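Local coordinates for protein neuroglobin (Symsagittifera roscoffensis, PDB 4B4Y) that probably binds molecular oxygen reversibly at the iron of its haem, as a neuroglobin of the globin family, with a likely role linked to the nervous system, at residues Phe31-Leu36 with Glu61-Pro66; Gln38-Glu41 with Thr46-Ile49; Ala131-Ser134 with Ala140-Lys143. All blocks are in the same frame, centred on the assembly; numbering follows the deposited sequence. Where two conformers were deposited one is given.

Contact 1: Phe31-Leu36 with Glu61-Pro66; sequences FVEDVL and EMRSHP
Arg-63 reaches helix 28-42 with its guanidinium group and meets two acidic side chains there. Its NH1 donates to Asp-34 OD1 at 2.6 Å, with an N-H...O angle of 156°; the acceptor lies in the guanidinium plane and uses its anti lone pair, the one turned away from OD2. Arg-63 NH2 adds a weak second bond to the same oxygen, Asp-34 OD1, at 3.1 Å. Glu-33 takes the other nitrogen: its OE1 accepts weakly from Arg-63 NE at 3.3 Å, the carboxylate plane standing 80° from the guanidinium, while Glu-33 CB rests over one guanidinium face, 3.6 Å from Arg-63 CZ. Arg-63 spans the gap because CG is anti to its backbone N (chi1 -162°) and the chain runs extended to NE.

Further partners hold the same groups. One water donates both to Glu-33 OE1 and to Arg-63 O, tying the carboxylate to the turn of residues 62-65. Gln-37 accepts from Arg-63 NH1, and Arg-127 of helix 111-127 forms a salt bridge with Asp-34 OD2. With an alanine in place of Arg-63, Glu-33 would probably lose its cation across the contact, and Asp-34 would be left with Arg-127. The three residues keep some exposure, and across these two segments helix 28-42 is joined to the turn of residues 62-65 by a salt-bridge network, in which each charge probably offsets another at the surface.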
loop_
_atom_site.group_PDB
_atom_site.type_symbol
_atom_site.label_atom_id
_atom_site.label_comp_id
_atom_site.label_asym_id
_atom_site.label_seq_id
_atom_site.Cartn_x
_atom_site.Cartn_y
_atom_site.Cartn_z
ATOM N N PHE A 31 16.975 10.030 9.206
ATOM C CA PHE A 31 16.423 9.882 10.551
ATOM C C PHE A 31 15.141 9.014 10.473
ATOM O O PHE A 31 15.005 8.046 11.245
ATOM C CB PHE A 31 16.176 11.248 11.226
ATOM C CG PHE A 31 15.055 11.255 12.250
ATOM C CD1 PHE A 31 15.225 10.757 13.578
ATOM C CD2 PHE A 31 13.840 11.780 11.923
ATOM C CE1 PHE A 31 14.157 10.775 14.517
ATOM C CE2 PHE A 31 12.803 11.787 12.829
ATOM C CZ PHE A 31 12.963 11.287 14.125
ATOM N N VAL A 32 14.236 9.328 9.554
ATOM C CA VAL A 32 13.004 8.627 9.479
ATOM C C VAL A 32 13.260 7.145 8.994
ATOM O O VAL A 32 12.594 6.270 9.443
ATOM C CB VAL A 32 11.951 9.346 8.533
ATOM C CG1 VAL A 32 10.566 8.542 8.488
ATOM C CG2 VAL A 32 11.622 10.728 9.035
ATOM N N GLU A 33 14.193 6.882 8.086
ATOM C CA GLU A 33 14.527 5.532 7.631
ATOM C C GLU A 33 15.201 4.697 8.797
ATOM O O GLU A 33 14.869 3.520 8.997
ATOM C CB GLU A 33 15.482 5.624 6.432
ATOM C CG GLU A 33 14.726 6.030 5.098
ATOM C CD GLU A 33 15.602 5.992 3.850
ATOM O OE1 GLU A 33 16.781 5.523 3.906
ATOM O OE2 GLU A 33 15.128 6.521 2.808
ATOM N N ASP A 34 15.996 5.378 9.642
ATOM C CA ASP A 34 16.546 4.765 10.863
ATOM C C ASP A 34 15.395 4.284 11.749
ATOM O O ASP A 34 15.449 3.202 12.224
ATOM C CB ASP A 34 17.410 5.792 11.688
ATOM C CG ASP A 34 18.786 6.026 11.076
ATOM O OD1 ASP A 34 19.194 5.256 10.163
ATOM O OD2 ASP A 34 19.435 7.059 11.440
ATOM N N VAL A 35 14.360 5.096 11.912
ATOM C CA VAL A 35 13.234 4.745 12.716
ATOM C C VAL A 35 12.493 3.512 12.174
ATOM O O VAL A 35 12.147 2.593 12.942
ATOM C CB VAL A 35 12.208 5.904 12.822
ATOM C CG1 VAL A 35 10.882 5.426 13.479
ATOM C CG2 VAL A 35 12.829 7.098 13.581
ATOM N N LEU A 36 12.176 3.533 10.874
ATOM C CA LEU A 36 11.377 2.458 10.292
ATOM C C LEU A 36 12.223 1.125 10.298
ATOM O O LEU A 36 11.671 0.032 10.487
ATOM C CB LEU A 36 11.015 2.871 8.812
ATOM C CG LEU A 36 10.108 1.906 7.998
ATOM C CD1 LEU A 36 8.832 1.692 8.734
ATOM C CD2 LEU A 36 9.823 2.482 6.500
ATOM N N GLU A 61 18.339 -4.897 4.630
ATOM C CA GLU A 61 18.278 -5.104 3.192
ATOM C C GLU A 61 17.075 -4.341 2.583
ATOM O O GLU A 61 17.225 -3.818 1.497
ATOM C CB GLU A 61 18.232 -6.592 2.826
ATOM C CG GLU A 61 19.599 -7.242 2.989
ATOM C CD GLU A 61 19.517 -8.764 3.053
ATOM O OE1 GLU A 61 18.409 -9.348 3.239
ATOM O OE2 GLU A 61 20.588 -9.360 2.908
ATOM N N MET A 62 15.939 -4.255 3.305
ATOM C CA MET A 62 14.751 -3.563 2.797
ATOM C C MET A 62 15.030 -2.093 2.629
ATOM O O MET A 62 14.518 -1.440 1.711
ATOM C CB MET A 62 13.517 -3.718 3.737
ATOM C CG MET A 62 12.824 -4.986 3.673
ATOM S SD MET A 62 12.234 -5.460 2.021
ATOM C CE MET A 62 11.368 -4.053 1.395
ATOM N N ARG A 63 15.858 -1.545 3.503
ATOM C CA ARG A 63 16.166 -0.102 3.407
ATOM C C ARG A 63 16.569 0.391 2.011
ATOM O O ARG A 63 16.330 1.575 1.696
ATOM C CB ARG A 63 17.228 0.337 4.458
ATOM C CG ARG A 63 17.292 1.889 4.717
ATOM C CD ARG A 63 18.155 2.164 5.858
ATOM N NE ARG A 63 18.498 3.556 5.974
ATOM C CZ ARG A 63 18.742 4.155 7.124
ATOM N NH1 ARG A 63 18.690 3.462 8.295
ATOM N NH2 ARG A 63 18.979 5.460 7.117
ATOM N N SER A 64 17.222 -0.457 1.203
ATOM C CA SER A 64 17.622 -0.053 -0.168
ATOM C C SER A 64 16.396 0.000 -1.086
ATOM O O SER A 64 16.474 0.622 -2.125
ATOM C CB SER A 64 18.550 -1.097 -0.872
ATOM O OG SER A 64 19.349 -1.807 0.042
ATOM N N HIS A 65 15.319 -0.741 -0.787
ATOM C CA HIS A 65 14.189 -0.837 -1.717
ATOM C C HIS A 65 13.445 0.483 -1.877
ATOM O O HIS A 65 13.080 1.130 -0.896
ATOM C CB HIS A 65 13.150 -1.901 -1.323
ATOM C CG HIS A 65 12.124 -2.148 -2.393
ATOM N ND1 HIS A 65 11.482 -1.129 -3.062
ATOM C CD2 HIS A 65 11.623 -3.297 -2.908
ATOM C CE1 HIS A 65 10.666 -1.630 -3.965
ATOM N NE2 HIS A 65 10.727 -2.942 -3.885
ATOM N N PRO A 66 13.148 0.866 -3.124
ATOM C CA PRO A 66 12.303 2.088 -3.340
ATOM C C PRO A 66 10.995 2.152 -2.550
ATOM O O PRO A 66 10.609 3.236 -2.173
ATOM C CB PRO A 66 12.012 2.063 -4.887
ATOM C CG PRO A 66 13.298 1.361 -5.435
ATOM C CD PRO A 66 13.484 0.191 -4.411
HETATM O O HOH W 1 17.702 4.105 1.900
#

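Contact 2: Gln38-Glu41 with Thr46-Ile49; sequences QFME and TFQI. With HEM (protoporphyrin IX containing Fe), chain B.
Met-40 and Phe-47 meet through the methyl end of the thioether, and following Met-40 outward shows how. Met-40 CB leaves helix 28-42 with Thr-46 OG1 3.9 Å away, and CG comes slightly nearer to that same oxygen. SD follows with CG-SD extended (chi2 180°) and stands above the Phe-47 ring at a distance, 5.5 Å from its centroid, a Met-aromatic contact. The bend at chi3 (78°) then brings CE over the middle of the ring: it sits 3.9 Å from the Phe-47 centroid and 8° off the normal, a nearly axial CH-pi contact.

Thr-46 divides its two branches between neighbouring residues. OG1 lies against Met-40, but its polar partner is the backbone oxygen of Asn-43, in the short link between the helices. CG2 turns to Phe-39 and makes an off-centre CH-pi contact, 4.1 Å from the centroid of the Phe-39 ring.

Phe-39 carries the contact on to the haem. Its CZ approaches the haem methyl CMC at 3.8 Å, and the vinyl carbon CAC lies in the ring plane at the edge. From helix 46-49, Ile-49 touches the same porphyrin, its CG2 being 3.6 Å from haem CMD. Trp-52 and Ala-53 pack against Met-40 from the following loop.

The contact rests on CH-pi, Met-aromatic and van der Waals approaches, one of them by the Thr-46 hydroxyl, whose hydrogen bond goes to the backbone of Asn-43. Such chemistry suits the lining of a globin haem pocket, where the Phe-39 ring and the Ile-49 side chain present hydrocarbon to the porphyrin rim, with the Ile-49 carbonyl oxygen also close to a haem methyl.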
loop_
_atom_site.group_PDB
_atom_site.type_symbol
_atom_site.label_atom_id
_atom_site.label_comp_id
_atom_site.label_asym_id
_atom_site.label_seq_id
_atom_site.Cartn_x
_atom_site.Cartn_y
_atom_site.Cartn_z
ATOM N N GLN A 38 14.603 0.282 12.502
ATOM C CA GLN A 38 14.674 -0.275 13.869
ATOM C C GLN A 38 13.297 -0.868 14.184
ATOM O O GLN A 38 13.209 -1.927 14.830
ATOM C CB GLN A 38 14.975 0.847 14.865
ATOM C CG GLN A 38 15.177 0.327 16.357
ATOM C CD GLN A 38 15.105 1.471 17.429
ATOM O OE1 GLN A 38 15.023 2.687 17.073
ATOM N NE2 GLN A 38 15.116 1.082 18.744
ATOM N N PHE A 39 12.212 -0.155 13.808
ATOM C CA PHE A 39 10.843 -0.642 14.096
ATOM C C PHE A 39 10.633 -2.062 13.510
ATOM O O PHE A 39 10.043 -2.943 14.172
ATOM C CB PHE A 39 9.840 0.295 13.463
ATOM C CG PHE A 39 8.387 -0.054 13.700
ATOM C CD1 PHE A 39 7.892 -0.258 14.946
ATOM C CD2 PHE A 39 7.506 -0.116 12.624
ATOM C CE1 PHE A 39 6.501 -0.545 15.146
ATOM C CE2 PHE A 39 6.159 -0.360 12.792
ATOM C CZ PHE A 39 5.639 -0.595 14.023
ATOM N N MET A 40 11.097 -2.258 12.280
ATOM C CA MET A 40 10.957 -3.534 11.590
ATOM C C MET A 40 11.915 -4.618 12.179
ATOM O O MET A 40 11.538 -5.754 12.220
ATOM C CB MET A 40 11.178 -3.348 10.052
ATOM C CG MET A 40 10.030 -2.453 9.390
ATOM S SD MET A 40 10.364 -2.268 7.598
ATOM C CE MET A 40 9.782 -3.922 7.007
ATOM N N GLU A 41 13.118 -4.239 12.620
ATOM C CA GLU A 41 14.001 -5.161 13.354
ATOM C C GLU A 41 13.417 -5.682 14.641
ATOM O O GLU A 41 13.470 -6.920 14.937
ATOM C CB GLU A 41 15.369 -4.507 13.590
ATOM C CG GLU A 41 16.110 -4.325 12.272
ATOM C CD GLU A 41 17.384 -3.574 12.424
ATOM O OE1 GLU A 41 17.473 -2.828 13.440
ATOM O OE2 GLU A 41 18.263 -3.676 11.492
ATOM N N THR A 46 5.819 -6.842 11.407
ATOM C CA THR A 46 5.526 -5.778 10.467
ATOM C C THR A 46 5.822 -6.206 9.026
ATOM O O THR A 46 5.465 -5.519 8.032
ATOM C CB THR A 46 6.455 -4.557 10.748
ATOM O OG1 THR A 46 7.772 -5.052 10.716
ATOM C CG2 THR A 46 6.221 -3.969 12.132
ATOM N N PHE A 47 6.565 -7.291 8.877
ATOM C CA PHE A 47 6.924 -7.746 7.523
ATOM C C PHE A 47 5.672 -8.438 6.915
ATOM O O PHE A 47 5.610 -8.545 5.700
ATOM C CB PHE A 47 8.029 -8.789 7.533
ATOM C CG PHE A 47 9.435 -8.226 7.418
ATOM C CD1 PHE A 47 10.102 -7.772 8.529
ATOM C CD2 PHE A 47 10.077 -8.170 6.220
ATOM C CE1 PHE A 47 11.400 -7.258 8.483
ATOM C CE2 PHE A 47 11.385 -7.650 6.163
ATOM C CZ PHE A 47 12.034 -7.206 7.341
ATOM N N GLN A 48 4.711 -8.878 7.727
ATOM C CA GLN A 48 3.411 -9.316 7.230
ATOM C C GLN A 48 2.403 -8.162 7.139
ATOM O O GLN A 48 1.623 -8.187 6.239
ATOM C CB GLN A 48 2.753 -10.429 8.067
ATOM C CG GLN A 48 3.705 -11.586 8.400
ATOM C CD GLN A 48 4.673 -12.002 7.256
ATOM O OE1 GLN A 48 4.286 -12.056 6.032
ATOM N NE2 GLN A 48 5.965 -12.296 7.652
ATOM N N ILE A 49 2.521 -7.106 7.964
ATOM C CA ILE A 49 1.564 -5.980 7.940
ATOM C C ILE A 49 1.858 -4.963 6.801
ATOM O O ILE A 49 0.963 -4.572 6.083
ATOM C CB ILE A 49 1.572 -5.291 9.306
ATOM C CG1 ILE A 49 1.160 -6.323 10.374
ATOM C CG2 ILE A 49 0.619 -4.130 9.328
ATOM C CD1 ILE A 49 1.628 -5.933 11.845
HETATM C CHA HEM B . 0.247 3.607 6.023
HETATM C CHB HEM B . 1.780 7.184 8.847
HETATM C CHC HEM B . 1.709 4.087 12.637
HETATM C CHD HEM B . 1.274 0.402 9.590
HETATM C C1A HEM B . 0.650 4.849 6.452
HETATM C C2A HEM B . 0.608 6.060 5.701
HETATM C C3A HEM B . 1.037 7.035 6.465
HETATM C C4A HEM B . 1.299 6.494 7.744
HETATM C CMA HEM B . 1.169 8.558 6.118
HETATM C CAA HEM B . 0.126 6.142 4.213
HETATM C CBA HEM B . 1.350 6.100 3.326
HETATM C CGA HEM B . 0.994 5.898 1.868
HETATM O O1A HEM B . 0.069 6.488 1.322
HETATM O O2A HEM B . 1.669 5.085 1.203
HETATM C C1B HEM B . 1.864 6.682 10.164
HETATM C C2B HEM B . 2.123 7.446 11.375
HETATM C C3B HEM B . 2.072 6.623 12.408
HETATM C C4B HEM B . 1.832 5.286 11.894
HETATM C CMB HEM B . 2.353 8.982 11.367
HETATM C CAB HEM B . 2.329 6.969 13.889
HETATM C CBB HEM B . 1.438 7.704 14.562
HETATM C C1C HEM B . 1.677 2.810 12.121
HETATM C C2C HEM B . 1.997 1.555 12.828
HETATM C C3C HEM B . 1.963 0.561 11.963
HETATM C C4C HEM B . 1.575 1.134 10.708
HETATM C CMC HEM B . 2.409 1.434 14.318
HETATM C CAC HEM B . 2.206 -0.966 12.275
HETATM C CBC HEM B . 2.769 -1.711 11.317
HETATM C C1D HEM B . 0.757 0.885 8.402
HETATM C C2D HEM B . 0.134 0.108 7.319
HETATM C C3D HEM B . -0.139 1.142 6.298
HETATM C C4D HEM B . 0.347 2.424 6.754
HETATM C CMD HEM B . -0.112 -1.397 7.167
HETATM C CAD HEM B . -0.665 0.934 4.880
HETATM C CBD HEM B . 0.893 0.927 5.088
HETATM C CGD HEM B . 1.337 0.715 3.766
HETATM O O1D HEM B . 2.543 0.407 3.672
HETATM O O2D HEM B . 0.368 0.830 2.941
HETATM N NA HEM B . 1.059 5.160 7.688
HETATM N NB HEM B . 1.686 5.406 10.536
HETATM N NC HEM B . 1.448 2.508 10.836
HETATM N ND HEM B . 0.766 2.226 8.030
HETATM FE FE HEM B . 1.196 3.813 9.230
#

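Contact 3: Ala131-Ser134 with Ala140-Lys143; sequences AKWS and AWLK
Two indoles meet at an angle here, with the benzene-ring rim of Trp-133 directed at the pyrrole part of Trp-141. Around Trp-133 the neighbour is at the edge: Trp-141 CD1 lies near its plane, 3.7 Å from Trp-133 CH2, and Trp-141 NE1 is also in plane at that rim, 3.9 Å from Trp-133 CZ3. Relative to the Trp-141 ring, Trp-133 CH2 arrives obliquely. The planes are inclined at 44° and the centroids of the six-membered ring of Trp-133 and the five-membered ring of Trp-141 are 5.5 Å apart, so the pair is neither a parallel stack nor an edge-to-face one.

Trp-133 has CG anti to the backbone N (chi1 -175°), which carries the indole out of the loop towards helix 135-153.

In the globin fold this is the loop between helix 111-127 and the long C-terminal helix 135-153. Ser-134, the residue after Trp-133, is the N-cap of the latter: its OG accepts from the backbone N of Lys-137. Trp-133 folds back beside the first turns of the helix that its own loop introduces, and the two side chains bury a modest 76 Å² between the segments.

Both indoles also lean on Val-124 of helix 111-127. The polar end of Trp-141 is engaged separately, since NE1 is hydrogen-bonded to Asp-20 OD2 on helix 11-24, and Asp-20 also packs against Trp-133.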
loop_
_atom_site.group_PDB
_atom_site.type_symbol
_atom_site.label_atom_id
_atom_site.label_comp_id
_atom_site.label_asym_id
_atom_site.label_seq_id
_atom_site.Cartn_x
_atom_site.Cartn_y
_atom_site.Cartn_z
ATOM N N ALA A 131 24.032 16.946 26.008
ATOM C CA ALA A 131 23.785 18.225 26.751
ATOM C C ALA A 131 22.373 18.806 26.516
ATOM O O ALA A 131 21.708 19.242 27.455
ATOM C CB ALA A 131 24.910 19.270 26.389
ATOM N N LYS A 132 21.842 18.661 25.316
ATOM C CA LYS A 132 20.499 19.170 25.093
ATOM C C LYS A 132 19.348 18.255 25.449
ATOM O O LYS A 132 18.250 18.732 25.632
ATOM C CB LYS A 132 20.362 19.550 23.619
ATOM C CG LYS A 132 21.283 20.792 23.218
ATOM C CD LYS A 132 20.498 22.073 23.497
ATOM C CE LYS A 132 21.270 23.335 23.042
ATOM N NZ LYS A 132 21.225 24.377 24.137
ATOM N N TRP A 133 19.533 16.944 25.519
ATOM C CA TRP A 133 18.352 16.091 25.759
ATOM C C TRP A 133 17.951 16.190 27.217
ATOM O O TRP A 133 18.814 16.302 28.069
ATOM C CB TRP A 133 18.654 14.629 25.311
ATOM C CG TRP A 133 17.417 13.772 25.448
ATOM C CD1 TRP A 133 17.218 12.775 26.359
ATOM C CD2 TRP A 133 16.210 13.863 24.685
ATOM N NE1 TRP A 133 15.996 12.224 26.190
ATOM C CE2 TRP A 133 15.347 12.871 25.164
ATOM C CE3 TRP A 133 15.826 14.611 23.579
ATOM C CZ2 TRP A 133 14.061 12.632 24.606
ATOM C CZ3 TRP A 133 14.583 14.424 23.061
ATOM C CH2 TRP A 133 13.680 13.432 23.594
ATOM N N SER A 134 16.668 16.122 27.559
ATOM C CA SER A 134 16.325 16.339 28.936
ATOM C C SER A 134 15.021 15.650 29.175
ATOM O O SER A 134 14.293 15.328 28.231
ATOM C CB SER A 134 16.123 17.887 29.196
ATOM O OG SER A 134 14.923 18.310 28.530
ATOM N N ALA A 140 7.897 16.245 26.109
ATOM C CA ALA A 140 7.330 16.980 24.943
ATOM C C ALA A 140 7.177 16.019 23.706
ATOM O O ALA A 140 6.103 15.958 23.044
ATOM C CB ALA A 140 8.229 18.215 24.555
ATOM N N TRP A 141 8.234 15.260 23.413
ATOM C CA TRP A 141 8.151 14.264 22.281
ATOM C C TRP A 141 7.112 13.200 22.500
ATOM O O TRP A 141 6.339 12.891 21.608
ATOM C CB TRP A 141 9.496 13.644 22.087
ATOM C CG TRP A 141 10.349 14.475 21.282
ATOM C CD1 TRP A 141 11.248 15.431 21.721
ATOM C CD2 TRP A 141 10.429 14.452 19.850
ATOM N NE1 TRP A 141 11.933 15.949 20.629
ATOM C CE2 TRP A 141 11.383 15.419 19.474
ATOM C CE3 TRP A 141 9.671 13.801 18.839
ATOM C CZ2 TRP A 141 11.670 15.694 18.153
ATOM C CZ3 TRP A 141 10.001 14.052 17.471
ATOM C CH2 TRP A 141 10.994 15.011 17.158
ATOM N N LEU A 142 6.952 12.736 23.730
ATOM C CA LEU A 142 5.957 11.681 23.986
ATOM C C LEU A 142 4.558 12.210 23.815
ATOM O O LEU A 142 3.600 11.536 23.279
ATOM C CB LEU A 142 6.157 11.024 25.398
ATOM C CG LEU A 142 7.370 10.057 25.544
ATOM C CD1 LEU A 142 7.770 9.766 27.015
ATOM C CD2 LEU A 142 7.198 8.707 24.762
ATOM N N LYS A 143 4.363 13.424 24.318
ATOM C CA LYS A 143 3.046 14.049 24.126
ATOM C C LYS A 143 2.781 14.324 22.614
ATOM O O LYS A 143 1.693 14.026 22.064
ATOM C CB LYS A 143 2.953 15.347 24.951
ATOM C CG LYS A 143 1.455 15.822 25.064
ATOM C CD LYS A 143 1.181 16.730 26.276
ATOM C CE LYS A 143 -0.349 17.005 26.346
ATOM N NZ LYS A 143 -0.767 17.879 27.494
#

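How the contacts relate
Contacts 1 and 2 share helix 28-42, and along the chain contact 2 is nested inside the loop that contact 1 closes. Their centres lie about 11 Å apart, and they meet directly where Met-62 CG packs on Phe-47 CE2 at 3.9 Å. Contact 2 touches the haem, whereas in contact 1 the side chain of Glu-33 is about 13 Å from it. Contact 3 follows later in the chain, with its centre about 26 Å from that of contact 2 and on the opposite side of the chain's centre; the side chain of Trp-141 is about 11 Å from a haem. Helix 111-127 relates contacts 1 and 3, whose centres are about 24 Å apart: Val-124, which touches both indoles, also packs on Phe-31.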